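Endoglucanase (Cryptopygus antarcticus, PDB 5H4U) hydrolyses internal beta-1,4-glucosidic linkages in carboxymethylcellulose, lichenan and barley beta-glucan, as a secreted glycoside hydrolase of family 45. Local coordinates at residues Lys51-Gly54 against Asn55-Ile58; Asn61-Ser64 against Gly65-Gly69; Cys187-Arg190 against Phe191-Lys195. All coordinates share one frame; numbering follows the deposited sequence.

Contact 1: residues Lys51-Gly54 against Asn55-Ile58; sequences KANG and NTTI
An Asx turn built on Asn53 joins residues 51-54 to 55-58, overlapping the end of a type I beta turn from Lys51 to Gly54, in the long surface loop between strands 19-27 and 80-82 of this family 45 enzyme. The beta turn is closed by its backbone bond from Gly54 N to Lys51 O, 2.9 Å. Gly54 then takes a positive phi of 86°, where a beta carbon would jam against the carbonyl of Asn53, so glycine suits the place. Asn53 is short enough to reach forward along the chain: with CG lying between the backbone N and the carbonyl carbon (chi1 63°), OD1 is brought to two successive amides. Asn55 N reaches OD1 at 2.6 Å, tilted 33° from the carbonyl plane, whereas Thr56 N lies in that plane, on a lone pair, at 3.1 Å. Two nearly straight bonds thus grip one oxygen and fix the rotation of the amide. The second link is between backbones: Lys51 N donates to Thr56 O at 2.9 Å and ties the start of the beta turn to the returning chain. Outside the segments, Asn75 ND2 bonds to both Asn53 O and Asn55 OD1, and Gln155 NE2 bonds to Ala52 O. The aliphatic part of Lys51 packs on the returning chain while its ammonium end leads away from it, as befits a lysine at the surface. Its CG lies 3.4 Å from Thr56 OG1, and the Ile58 side chain crosses it at about a right angle, bringing CD1 to 3.8 Å from Lys51 CG.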
loop_
_atom_site.group_PDB
_atom_site.type_symbol
_atom_site.label_atom_id
_atom_site.label_comp_id
_atom_site.label_asym_id
_atom_site.label_seq_id
_atom_site.Cartn_x
_atom_site.Cartn_y
_atom_site.Cartn_z
ATOM N N LYS A 51 -15.709 4.392 -2.167
ATOM C CA LYS A 51 -16.132 5.537 -2.933
ATOM C C LYS A 51 -15.110 6.647 -2.742
ATOM O O LYS A 51 -14.154 6.524 -1.973
ATOM C CB LYS A 51 -17.511 5.983 -2.475
ATOM C CG LYS A 51 -18.618 5.051 -2.873
ATOM C CD LYS A 51 -19.703 5.833 -3.598
ATOM C CE LYS A 51 -20.014 7.163 -2.868
ATOM N NZ LYS A 51 -21.133 7.918 -3.540
ATOM N N ALA A 52 -15.326 7.760 -3.431
ATOM C CA ALA A 52 -14.385 8.871 -3.366
ATOM C C ALA A 52 -14.073 9.299 -1.950
ATOM O O ALA A 52 -12.952 9.715 -1.669
ATOM C CB ALA A 52 -14.952 10.058 -4.135
ATOM N N ASN A 53 -15.020 9.159 -1.031
ATOM C CA ASN A 53 -14.782 9.706 0.294
ATOM C C ASN A 53 -13.747 8.909 1.069
ATOM O O ASN A 53 -13.269 9.386 2.100
ATOM C CB ASN A 53 -16.096 9.816 1.058
ATOM C CG ASN A 53 -16.753 8.485 1.300
ATOM O OD1 ASN A 53 -16.088 7.435 1.329
ATOM N ND2 ASN A 53 -18.079 8.501 1.452
ATOM N N GLY A 54 -13.414 7.705 0.616
ATOM C CA GLY A 54 -12.452 6.883 1.307
ATOM C C GLY A 54 -13.016 6.021 2.413
ATOM O O GLY A 54 -12.242 5.330 3.070
ATOM N N ASN A 55 -14.323 6.077 2.680
ATOM C CA ASN A 55 -14.905 5.289 3.757
ATOM C C ASN A 55 -16.019 4.331 3.340
ATOM O O ASN A 55 -16.074 3.203 3.850
ATOM C CB ASN A 55 -15.449 6.202 4.871
ATOM C CG ASN A 55 -14.410 7.133 5.440
ATOM O OD1 ASN A 55 -13.325 6.704 5.830
ATOM N ND2 ASN A 55 -14.736 8.416 5.500
ATOM N N THR A 56 -16.943 4.731 2.469
ATOM C CA THR A 56 -18.098 3.885 2.181
ATOM C C THR A 56 -17.780 2.895 1.060
ATOM O O THR A 56 -17.203 3.265 0.034
ATOM C CB THR A 56 -19.337 4.723 1.844
ATOM O OG1 THR A 56 -19.332 5.090 0.457
ATOM C CG2 THR A 56 -19.384 5.980 2.713
ATOM N N THR A 57 -18.160 1.641 1.269
ATOM C CA THR A 57 -17.764 0.567 0.377
ATOM C C THR A 57 -18.440 0.684 -0.986
ATOM O O THR A 57 -19.644 0.924 -1.086
ATOM C CB THR A 57 -18.131 -0.782 0.999
ATOM O OG1 THR A 57 -17.611 -0.855 2.333
ATOM C CG2 THR A 57 -17.537 -1.919 0.179
ATOM N N ILE A 58 -17.668 0.477 -2.036
ATOM C CA ILE A 58 -18.189 0.452 -3.388
ATOM C C ILE A 58 -18.050 -0.977 -3.909
ATOM O O ILE A 58 -17.326 -1.793 -3.341
ATOM C CB ILE A 58 -17.463 1.496 -4.260
ATOM C CG1 ILE A 58 -18.339 1.942 -5.429
ATOM C CG2 ILE A 58 -16.065 1.020 -4.668
ATOM C CD1 ILE A 58 -17.792 3.197 -6.105
#

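Contact 2: residues Asn61-Ser64 against Gly65-Gly69; sequences NTQS and GCNGG
The side-chain amides of Gln63 and Asn67 meet with their planes 86° apart, and CB of Asn67 lies against the Gln63 group, 3.5 Å from its CD. Gln63 arrives there because CG is anti to the backbone N (chi1 174°) and the chain then bends at the next bond, folding the amide over the turn. The other flat group is the peptide carbonyl of Ser64, approached on opposite faces: Asn67 N comes above one at 2.8 Å and Gly69 N above the other at 2.6 Å, neither on a lone pair. Two donors thus satisfy this buried residue's oxygen. Serine also suits its place through OG, which accepts from Cys66 N at 2.8 Å and so forms an ST turn. At Gly69 a beta carbon would run into Gln63 O, while Gly68, with phi 92°, has the positive phi that glycine tolerates. An alanine in place of Gln63 would remove the amide and would probably leave the Asn67 side chain without its neighbour and freer to turn. A disulfide from Cys66 to Cys31 places the turn close to the inferred nucleophile, Asp29. The bond from Gly69 N to Ser64 O encloses a second, from Gly68 N to Gly65 O at 3.2 Å, and this nested pair closing on a glycine of positive phi is the Schellman motif, here ending the short 3-10 segment 65-66.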
loop_
_atom_site.group_PDB
_atom_site.type_symbol
_atom_site.label_atom_id
_atom_site.label_comp_id
_atom_site.label_asym_id
_atom_site.label_seq_id
_atom_site.Cartn_x
_atom_site.Cartn_y
_atom_site.Cartn_z
ATOM N N ASN A 61 -16.624 -4.651 -8.586
ATOM C CA ASN A 61 -16.547 -4.583 -10.036
ATOM C C ASN A 61 -16.628 -3.158 -10.558
ATOM O O ASN A 61 -16.450 -2.954 -11.755
ATOM C CB ASN A 61 -17.642 -5.439 -10.701
ATOM C CG ASN A 61 -17.388 -6.946 -10.564
ATOM O OD1 ASN A 61 -18.317 -7.734 -10.388
ATOM N ND2 ASN A 61 -16.117 -7.346 -10.643
ATOM N N THR A 62 -16.900 -2.172 -9.708
ATOM C CA THR A 62 -16.893 -0.794 -10.172
ATOM C C THR A 62 -15.503 -0.411 -10.678
ATOM O O THR A 62 -14.480 -0.744 -10.072
ATOM C CB THR A 62 -17.337 0.157 -9.060
ATOM O OG1 THR A 62 -18.654 -0.204 -8.631
ATOM C CG2 THR A 62 -17.378 1.591 -9.549
ATOM N N GLN A 63 -15.481 0.274 -11.823
ATOM C CA GLN A 63 -14.227 0.705 -12.420
ATOM C C GLN A 63 -13.529 1.742 -11.522
ATOM O O GLN A 63 -14.150 2.424 -10.701
ATOM C CB GLN A 63 -14.491 1.244 -13.835
ATOM C CG GLN A 63 -13.280 1.872 -14.550
ATOM C CD GLN A 63 -12.127 0.868 -14.853
ATOM O OE1 GLN A 63 -12.214 0.059 -15.768
ATOM N NE2 GLN A 63 -11.074 0.918 -14.063
ATOM N N SER A 64 -12.214 1.814 -11.667
ATOM C CA SER A 64 -11.367 2.648 -10.832
ATOM C C SER A 64 -11.396 4.103 -11.282
ATOM O O SER A 64 -11.481 4.404 -12.478
ATOM C CB SER A 64 -9.935 2.133 -10.889
ATOM O OG SER A 64 -9.021 3.170 -10.610
ATOM N N GLY A 65 -11.288 5.012 -10.304
ATOM C CA GLY A 65 -11.146 6.407 -10.637
ATOM C C GLY A 65 -9.935 6.665 -11.502
ATOM O O GLY A 65 -9.952 7.566 -12.342
ATOM N N CYS A 66 -8.882 5.852 -11.345
ATOM C CA CYS A 66 -7.706 5.982 -12.198
ATOM C C CYS A 66 -8.014 5.661 -13.657
ATOM O O CYS A 66 -7.308 6.146 -14.551
ATOM C CB CYS A 66 -6.564 5.122 -11.639
ATOM S SG CYS A 66 -5.898 5.999 -10.157
ATOM N N ASN A 67 -9.093 4.935 -13.936
ATOM C CA ASN A 67 -9.444 4.577 -15.309
ATOM C C ASN A 67 -10.766 5.213 -15.715
ATOM O O ASN A 67 -11.460 4.718 -16.606
ATOM C CB ASN A 67 -9.499 3.060 -15.494
ATOM C CG ASN A 67 -8.197 2.365 -15.106
ATOM O OD1 ASN A 67 -7.130 2.707 -15.615
ATOM N ND2 ASN A 67 -8.272 1.424 -14.181
ATOM N N GLY A 68 -11.139 6.294 -15.052
ATOM C CA GLY A 68 -12.338 7.008 -15.390
ATOM C C GLY A 68 -13.571 6.582 -14.637
ATOM O O GLY A 68 -14.647 7.150 -14.877
ATOM N N GLY A 69 -13.457 5.656 -13.709
ATOM C CA GLY A 69 -14.580 5.222 -12.906
ATOM C C GLY A 69 -14.686 5.986 -11.603
ATOM O O GLY A 69 -14.333 7.158 -11.509
#

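Contact 3: residues Cys187-Arg190 against Phe191-Lys195; sequences CNWR and FGWFK
Trp189 O collects two amides where helix 184-191 gives way to the loop: Phe194 N, 3.1 Å away and nearly in line with the carbonyl bond, and Gly192 N at 3.3 Å, well above the carbonyl plane, while Asn188 O accepts from Phe191 N at 2.9 Å. This winding brings three aromatic side chains together. Trp189, with CG anti to the backbone N (chi1 -178°), turns one indole face to CB of both Trp193 and Phe194, and the Phe194 CB makes a CH-pi contact 4.0 Å from the centroid of the Trp189 six-membered ring. The ring of Trp193 lies beside it, near parallel (13°) but slid apart, with Trp193 CE3 3.6 Å from Trp189 CZ2. Phe194 is likewise offset, its CD1 3.4 Å from Trp189 CZ3. Next in the chain, the extended Arg190 runs alongside Phe191, whose CZ sits over the centre of the guanidinium, with the planes 25° apart. Asn196 OD1 and Ile170 O satisfy that guanidinium, and Asn84 O Trp193 NE1. Trp189 and Trp193 also touch Thr81 and Met121, so this apolar cluster, its rings meeting obliquely with little overlap, ties the helix end to the sheet of the double-psi beta-barrel.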
loop_
_atom_site.group_PDB
_atom_site.type_symbol
_atom_site.label_atom_id
_atom_site.label_comp_id
_atom_site.label_asym_id
_atom_site.label_seq_id
_atom_site.Cartn_x
_atom_site.Cartn_y
_atom_site.Cartn_z
ATOM N N CYS A 187 0.250 9.760 6.371
ATOM C CA CYS A 187 1.290 10.729 6.067
ATOM C C CYS A 187 2.242 10.858 7.242
ATOM O O CYS A 187 3.448 10.628 7.102
ATOM C CB CYS A 187 0.638 12.069 5.733
ATOM S SG CYS A 187 1.717 13.277 5.076
ATOM N N ASN A 188 1.696 11.120 8.435
ATOM C CA ASN A 188 2.547 11.356 9.599
ATOM C C ASN A 188 3.359 10.123 9.968
ATOM O O ASN A 188 4.527 10.233 10.373
ATOM C CB ASN A 188 1.702 11.856 10.769
ATOM C CG ASN A 188 1.430 13.358 10.670
ATOM O OD1 ASN A 188 2.348 14.153 10.432
ATOM N ND2 ASN A 188 0.166 13.740 10.748
ATOM N N TRP A 189 2.759 8.941 9.828
ATOM C CA TRP A 189 3.476 7.696 10.077
ATOM C C TRP A 189 4.800 7.646 9.320
ATOM O O TRP A 189 5.801 7.135 9.833
ATOM C CB TRP A 189 2.564 6.550 9.682
ATOM C CG TRP A 189 3.055 5.172 9.877
ATOM C CD1 TRP A 189 2.805 4.352 10.933
ATOM C CD2 TRP A 189 3.814 4.404 8.931
ATOM N NE1 TRP A 189 3.390 3.130 10.714
ATOM C CE2 TRP A 189 4.012 3.137 9.492
ATOM C CE3 TRP A 189 4.358 4.679 7.674
ATOM C CZ2 TRP A 189 4.733 2.145 8.841
ATOM C CZ3 TRP A 189 5.069 3.701 7.035
ATOM C CH2 TRP A 189 5.257 2.449 7.617
ATOM N N ARG A 190 4.839 8.219 8.120
ATOM C CA ARG A 190 6.056 8.173 7.326
ATOM C C ARG A 190 7.211 8.931 7.993
ATOM O O ARG A 190 8.384 8.561 7.823
ATOM C CB ARG A 190 5.767 8.728 5.935
ATOM C CG ARG A 190 6.972 8.872 5.058
ATOM C CD ARG A 190 6.690 9.834 3.950
ATOM N NE ARG A 190 7.921 10.280 3.322
ATOM C CZ ARG A 190 7.980 11.184 2.357
ATOM N NH1 ARG A 190 6.878 11.743 1.880
ATOM N NH2 ARG A 190 9.153 11.533 1.880
ATOM N N PHE A 191 6.905 9.983 8.755
ATOM C CA PHE A 191 7.933 10.770 9.404
ATOM C C PHE A 191 8.151 10.408 10.860
ATOM O O PHE A 191 9.138 10.869 11.448
ATOM C CB PHE A 191 7.600 12.257 9.304
ATOM C CG PHE A 191 7.553 12.754 7.913
ATOM C CD1 PHE A 191 8.735 13.005 7.248
ATOM C CD2 PHE A 191 6.355 12.945 7.257
ATOM C CE1 PHE A 191 8.735 13.449 5.962
ATOM C CE2 PHE A 191 6.352 13.393 5.957
ATOM C CZ PHE A 191 7.547 13.646 5.310
ATOM N N GLY A 192 7.286 9.583 11.447
ATOM C CA GLY A 192 7.487 9.211 12.832
ATOM C C GLY A 192 8.079 7.827 12.983
ATOM O O GLY A 192 9.297 7.682 13.122
ATOM N N TRP A 193 7.244 6.796 12.849
ATOM C CA TRP A 193 7.733 5.430 12.994
ATOM C C TRP A 193 8.652 5.054 11.844
ATOM O O TRP A 193 9.661 4.364 12.041
ATOM C CB TRP A 193 6.544 4.476 13.050
ATOM C CG TRP A 193 6.860 3.007 13.262
ATOM C CD1 TRP A 193 6.716 2.309 14.426
ATOM C CD2 TRP A 193 7.322 2.054 12.288
ATOM N NE1 TRP A 193 7.060 0.996 14.245
ATOM C CE2 TRP A 193 7.448 0.812 12.947
ATOM C CE3 TRP A 193 7.655 2.134 10.932
ATOM C CZ2 TRP A 193 7.891 -0.340 12.302
ATOM C CZ3 TRP A 193 8.106 1.002 10.297
ATOM C CH2 TRP A 193 8.214 -0.228 10.981
ATOM N N PHE A 194 8.312 5.507 10.634
ATOM C CA PHE A 194 9.034 5.204 9.410
ATOM C C PHE A 194 10.255 6.094 9.216
ATOM O O PHE A 194 11.115 5.772 8.402
ATOM C CB PHE A 194 8.058 5.351 8.241
ATOM C CG PHE A 194 8.542 4.798 6.932
ATOM C CD1 PHE A 194 8.471 3.434 6.659
ATOM C CD2 PHE A 194 9.040 5.644 5.960
ATOM C CE1 PHE A 194 8.885 2.930 5.441
ATOM C CE2 PHE A 194 9.468 5.134 4.751
ATOM C CZ PHE A 194 9.379 3.767 4.490
ATOM N N LYS A 195 10.332 7.215 9.936
ATOM C CA LYS A 195 11.518 8.076 10.016
ATOM C C LYS A 195 11.907 8.675 8.680
ATOM O O LYS A 195 13.067 9.033 8.483
ATOM C CB LYS A 195 12.713 7.336 10.607
ATOM C CG LYS A 195 12.647 7.247 12.097
ATOM C CD LYS A 195 13.789 6.447 12.684
ATOM C CE LYS A 195 13.437 5.978 14.066
ATOM N NZ LYS A 195 14.498 5.140 14.608
#

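Contacts 1 and 2 follow one another in the loop between strands 19-27 and 80-82, their centres about 13 Å apart on the same side of the chain's centre, yet they do not touch beyond adjoining in sequence. Contact 3 stands far off, its centre about 25 Å from that of contact 1 and about 30 Å from that of contact 2, which lies across the chain's centre from it. Contacts 2 and 3 each lie nearer one inferred catalytic residue: Cys66 of contact 2 is about 5 Å from Asp29, the probable nucleophile, and Phe194 of contact 3 about 10 Å from Asp138, the probable proton donor, each measured between side chains. Contact 1 lies away from both.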